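Local coordinates for protein transaminase (Bacillus megaterium, PDB 5G0A) that probably transfers amino groups between amines and carbonyl compounds with S selectivity, using bound pyridoxal-5'-phosphate as cofactor, at residues B[104-109]-B[280-285]; B[291-296]-B[308-313]. One frame throughout, in Å; residues are numbered along the deposited sequence.

Interaction 1: residues B[104-109]-B[280-285]; sequences DILGDE and KWFGYQ
Ile105 lays its CG2 methyl over one face of the Trp281 indole, a CH-pi contact 3.8 Å from the centroid of the five-membered ring. Its chi1 (-65°) sets CG2 there, anti to the backbone N, while the extended chi2 (-177°) carries CD1 to the six-membered ring, 3.6 Å from Trp281 CZ3; the two branches of isoleucine can meet both rings. Leu106 continues this tight, apolar side: its CD2 packs 3.8 Å from Phe282 CD2 and reaches the hydroxyl of Tyr284.

Beyond Leu106 the contact turns polar. Glu109, extended beyond CG, uses both carboxylate oxygens: Tyr284 OH gives OE1 a short 2.5 Å bond on the syn side of the carboxylate, somewhat out of its plane, while Gln285 NE2 gives OE2 a nearly straight bond (170°) from above that plane. Replacing Glu109 by alanine removes both acceptors and would probably leave Gln285 NE2 with a water as its remaining partner here and Tyr284 OH relying on its other partner, Trp111 NE1. Gln285 OE1 is held too, by Phe282 N at 2.9 Å. At Gly107 and Asp108, in the type I beta turn (Leu106 to Glu109) that follows helix 92-105, the fit is looser, and a water links Gln285 NE2 to Ile105 O and Asp108 OD1.

The contact ties this helix end to the loop before strand 293-296; Met349 of helix 335-350 lies against Ile105 and Trp281, Ile294 against Phe282 and Tyr284.

Interaction 2: residues B[291-296]-B[308-313]; sequences PDIITM and GAVLVS
Strands 293-296 and 308-313 pair as arms of an antiparallel beta hairpin, buried within the large mixed sheet of this class-III aminotransferase. Their axes come within 4.7 Å, and their N-to-C directions are 170° apart. Ile294 and Leu311 form one hydrogen-bonded pair, its two bonds 2.9 Å (Ile294 N to Leu311 O) and 3.0 Å (Leu311 N to Ile294 O); Met296 and Ala309 form the next. Ser313 N extends the ladder to Asp292 O.

On the face bearing Ile293, Thr295, Val310 and Val312, beta-branched residues suit the extended backbone. Ile293, with chi1 at -62°, turns CG2 toward Val310 CG2 and meets it tightly at 3.5 Å. On the other face, Met296 bends at chi3 (-81°), bringing CE to 3.7 Å from Ala309 CB and against Leu311 CB; the small alanine leaves room for this flexible chain. At the hairpin's open end a water joins Asp292 OD1 to Ser313 OG, while Asp292 OD2 takes Trp266 N and a salt bridge from Arg256. Ser313 OG caps Ile316 N at the start of helix 314-321.

Strand 265-269 flanks the pair beside 293-296 and strand 112-118 beside 308-313; helix 121-136 covers the face of Ile293, Thr295 and Val310.

In the fold
Interaction 1 rests on the face of the interaction 2 hairpin that carries Ile294 and Leu311, their centres about 12 Å apart. Leu106 CD1 meets Leu311 CD2 at 3.5 Å, and Phe282 CE1 lies 3.8 Å from Ile294 CD1, so the apolar side of the loop contact continues directly into the sheet. Tyr284 CE1 also packs on Pro291 CD at 3.6 Å, just before strand 293-296 begins. Interaction 1 stays clear of the cofactor, the Phe282 side chain lying about 11 Å from a bound pyridoxal-5'-phosphate. Interaction 2 is linked to the pocket by a weak hydrogen bond between Thr295 OG1 and OD1 of Asp269, one of the residues around the cofactor.

Interaction 1: residues B[104-109]-B[280-285]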
# COMPACT_ATOMS: atom_id res chain seq x y z
N ASP B 104 -12.38 39.41 -6.41
CA ASP B 104 -13.76 39.92 -6.23
C ASP B 104 -14.59 39.23 -5.14
O ASP B 104 -15.51 39.81 -4.56
CB ASP B 104 -14.53 39.93 -7.57
CG ASP B 104 -13.78 40.66 -8.66
OD1 ASP B 104 -12.95 41.57 -8.34
OD2 ASP B 104 -14.00 40.34 -9.84
N ILE B 105 -14.25 37.98 -4.85
CA ILE B 105 -14.89 37.24 -3.78
C ILE B 105 -14.03 37.21 -2.51
O ILE B 105 -14.52 37.51 -1.40
CB ILE B 105 -15.23 35.81 -4.28
CG1 ILE B 105 -16.28 35.91 -5.41
CG2 ILE B 105 -15.67 34.93 -3.12
CD1 ILE B 105 -16.79 34.60 -5.99
N LEU B 106 -12.75 36.87 -2.66
CA LEU B 106 -11.85 36.71 -1.49
C LEU B 106 -10.83 37.85 -1.34
O LEU B 106 -9.77 37.70 -0.71
CB LEU B 106 -11.12 35.35 -1.59
CG LEU B 106 -12.01 34.12 -1.40
CD1 LEU B 106 -11.15 32.87 -1.69
CD2 LEU B 106 -12.63 34.04 0.01
N GLY B 107 -11.16 39.01 -1.92
CA GLY B 107 -10.23 40.15 -1.84
C GLY B 107 -9.96 40.65 -0.43
O GLY B 107 -8.98 41.36 -0.21
N ASP B 108 -10.84 40.29 0.51
CA ASP B 108 -10.67 40.63 1.93
C ASP B 108 -9.77 39.68 2.71
O ASP B 108 -9.56 39.85 3.92
CB ASP B 108 -12.02 40.79 2.64
CG ASP B 108 -12.85 39.49 2.67
OD1 ASP B 108 -12.66 38.60 1.80
OD2 ASP B 108 -13.72 39.38 3.56
N GLU B 109 -9.20 38.70 2.02
CA GLU B 109 -8.31 37.73 2.69
C GLU B 109 -7.00 37.67 1.94
O GLU B 109 -6.98 37.78 0.71
CB GLU B 109 -8.99 36.35 2.76
CG GLU B 109 -10.30 36.36 3.53
CD GLU B 109 -10.95 34.99 3.66
OE1 GLU B 109 -10.37 33.98 3.17
OE2 GLU B 109 -12.04 34.92 4.27
N LYS B 280 -22.43 32.63 3.79
CA LYS B 280 -21.22 33.40 3.54
C LYS B 280 -20.64 32.84 2.24
O LYS B 280 -21.14 31.81 1.75
CB LYS B 280 -20.22 33.27 4.69
CG LYS B 280 -20.69 33.93 5.99
CD LYS B 280 -19.62 33.93 7.07
CE LYS B 280 -20.10 34.70 8.30
NZ LYS B 280 -20.04 36.18 8.08
N TRP B 281 -19.63 33.49 1.67
CA TRP B 281 -19.05 32.97 0.42
C TRP B 281 -18.58 31.52 0.61
O TRP B 281 -18.89 30.65 -0.21
CB TRP B 281 -17.93 33.85 -0.10
CG TRP B 281 -18.50 35.01 -0.90
CD1 TRP B 281 -18.55 36.32 -0.50
CD2 TRP B 281 -19.10 34.96 -2.20
NE1 TRP B 281 -19.17 37.09 -1.48
CE2 TRP B 281 -19.49 36.29 -2.54
CE3 TRP B 281 -19.35 33.93 -3.12
CZ2 TRP B 281 -20.11 36.60 -3.75
CZ3 TRP B 281 -19.96 34.25 -4.34
CH2 TRP B 281 -20.34 35.57 -4.64
N PHE B 282 -17.87 31.27 1.72
CA PHE B 282 -17.38 29.91 2.00
C PHE B 282 -17.63 29.50 3.44
O PHE B 282 -17.66 30.34 4.34
CB PHE B 282 -15.89 29.82 1.70
CG PHE B 282 -15.57 29.98 0.25
CD1 PHE B 282 -15.76 28.91 -0.62
CD2 PHE B 282 -15.10 31.19 -0.25
CE1 PHE B 282 -15.46 29.05 -1.98
CE2 PHE B 282 -14.80 31.33 -1.60
CZ PHE B 282 -15.00 30.28 -2.47
N GLY B 283 -17.82 28.20 3.64
CA GLY B 283 -18.11 27.64 4.96
C GLY B 283 -17.09 28.00 6.02
O GLY B 283 -17.47 28.29 7.16
N TYR B 284 -15.81 28.01 5.65
CA TYR B 284 -14.75 28.30 6.65
C TYR B 284 -14.86 29.71 7.21
O TYR B 284 -14.34 29.99 8.28
CB TYR B 284 -13.31 28.06 6.10
CG TYR B 284 -12.83 29.08 5.09
CD1 TYR B 284 -12.23 30.28 5.50
CD2 TYR B 284 -12.94 28.83 3.71
CE1 TYR B 284 -11.78 31.20 4.58
CE2 TYR B 284 -12.49 29.75 2.77
CZ TYR B 284 -11.93 30.95 3.22
OH TYR B 284 -11.47 31.87 2.32
N GLN B 285 -15.51 30.60 6.46
CA GLN B 285 -15.60 32.02 6.86
C GLN B 285 -16.45 32.27 8.10
O GLN B 285 -16.38 33.36 8.69
CB GLN B 285 -16.08 32.89 5.69
CG GLN B 285 -15.06 32.91 4.57
CD GLN B 285 -15.51 33.70 3.36
OE1 GLN B 285 -16.65 33.58 2.90
NE2 GLN B 285 -14.61 34.51 2.85
O HOH W 1 -14.67 36.97 1.23

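Interaction 2: residues B[291-296]-B[308-313]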
# COMPACT_ATOMS: atom_id res chain seq x y z
N PRO B 291 -7.64 28.88 5.47
CA PRO B 291 -6.96 27.61 5.18
C PRO B 291 -5.73 27.80 4.29
O PRO B 291 -5.42 28.92 3.87
CB PRO B 291 -8.05 26.82 4.42
CG PRO B 291 -8.76 27.91 3.64
CD PRO B 291 -8.79 29.11 4.56
N ASP B 292 -5.03 26.69 4.00
CA ASP B 292 -3.91 26.71 3.07
C ASP B 292 -4.36 26.38 1.65
O ASP B 292 -3.76 26.82 0.67
CB ASP B 292 -2.85 25.68 3.52
CG ASP B 292 -2.25 26.04 4.87
OD1 ASP B 292 -1.44 26.99 4.91
OD2 ASP B 292 -2.58 25.39 5.87
N ILE B 293 -5.40 25.56 1.57
CA ILE B 293 -5.94 25.09 0.28
C ILE B 293 -7.44 24.90 0.47
O ILE B 293 -7.88 24.41 1.52
CB ILE B 293 -5.35 23.70 -0.14
CG1 ILE B 293 -3.84 23.77 -0.32
CG2 ILE B 293 -6.02 23.17 -1.40
CD1 ILE B 293 -3.16 22.40 -0.48
N ILE B 294 -8.23 25.30 -0.54
CA ILE B 294 -9.63 24.84 -0.61
C ILE B 294 -9.94 24.13 -1.93
O ILE B 294 -9.29 24.39 -2.95
CB ILE B 294 -10.72 25.93 -0.36
CG1 ILE B 294 -10.77 26.96 -1.52
CG2 ILE B 294 -10.55 26.52 1.06
CD1 ILE B 294 -11.92 27.97 -1.35
N THR B 295 -10.93 23.25 -1.87
CA THR B 295 -11.44 22.56 -3.04
C THR B 295 -12.87 23.01 -3.31
O THR B 295 -13.63 23.26 -2.37
CB THR B 295 -11.38 21.03 -2.86
OG1 THR B 295 -12.00 20.67 -1.62
CG2 THR B 295 -9.93 20.55 -2.85
N MET B 296 -13.22 23.09 -4.59
CA MET B 296 -14.51 23.65 -5.03
C MET B 296 -15.11 22.81 -6.14
O MET B 296 -14.41 22.15 -6.89
CB MET B 296 -14.32 25.09 -5.55
CG MET B 296 -13.87 26.08 -4.48
SD MET B 296 -13.23 27.60 -5.19
CE MET B 296 -11.56 27.09 -5.60
N GLY B 308 -14.77 22.15 -11.48
CA GLY B 308 -14.25 22.06 -10.12
C GLY B 308 -13.02 22.94 -10.07
O GLY B 308 -12.55 23.43 -11.11
N ALA B 309 -12.48 23.18 -8.88
CA ALA B 309 -11.28 23.98 -8.80
C ALA B 309 -10.58 23.75 -7.49
O ALA B 309 -11.22 23.45 -6.48
CB ALA B 309 -11.61 25.47 -8.90
N VAL B 310 -9.28 24.02 -7.51
CA VAL B 310 -8.53 24.09 -6.25
C VAL B 310 -7.89 25.47 -6.17
O VAL B 310 -7.40 26.00 -7.17
CB VAL B 310 -7.50 22.92 -6.15
CG1 VAL B 310 -6.51 22.96 -7.31
CG2 VAL B 310 -6.76 22.99 -4.81
N LEU B 311 -7.91 26.06 -4.97
CA LEU B 311 -7.28 27.35 -4.73
C LEU B 311 -6.23 27.13 -3.63
O LEU B 311 -6.56 26.59 -2.58
CB LEU B 311 -8.30 28.38 -4.26
CG LEU B 311 -7.75 29.72 -3.72
CD1 LEU B 311 -7.01 30.48 -4.82
CD2 LEU B 311 -8.92 30.54 -3.14
N VAL B 312 -5.00 27.49 -3.94
CA VAL B 312 -3.89 27.29 -3.00
C VAL B 312 -3.36 28.65 -2.55
O VAL B 312 -3.51 29.65 -3.26
CB VAL B 312 -2.72 26.48 -3.63
CG1 VAL B 312 -3.21 25.14 -4.20
CG2 VAL B 312 -1.97 27.29 -4.70
N SER B 313 -2.74 28.65 -1.38
CA SER B 313 -2.16 29.88 -0.77
C SER B 313 -1.05 30.50 -1.62
O SER B 313 -0.47 29.84 -2.48
CB SER B 313 -1.63 29.56 0.63
OG SER B 313 -0.50 28.70 0.54
O HOH W 2 0.19 27.70 2.80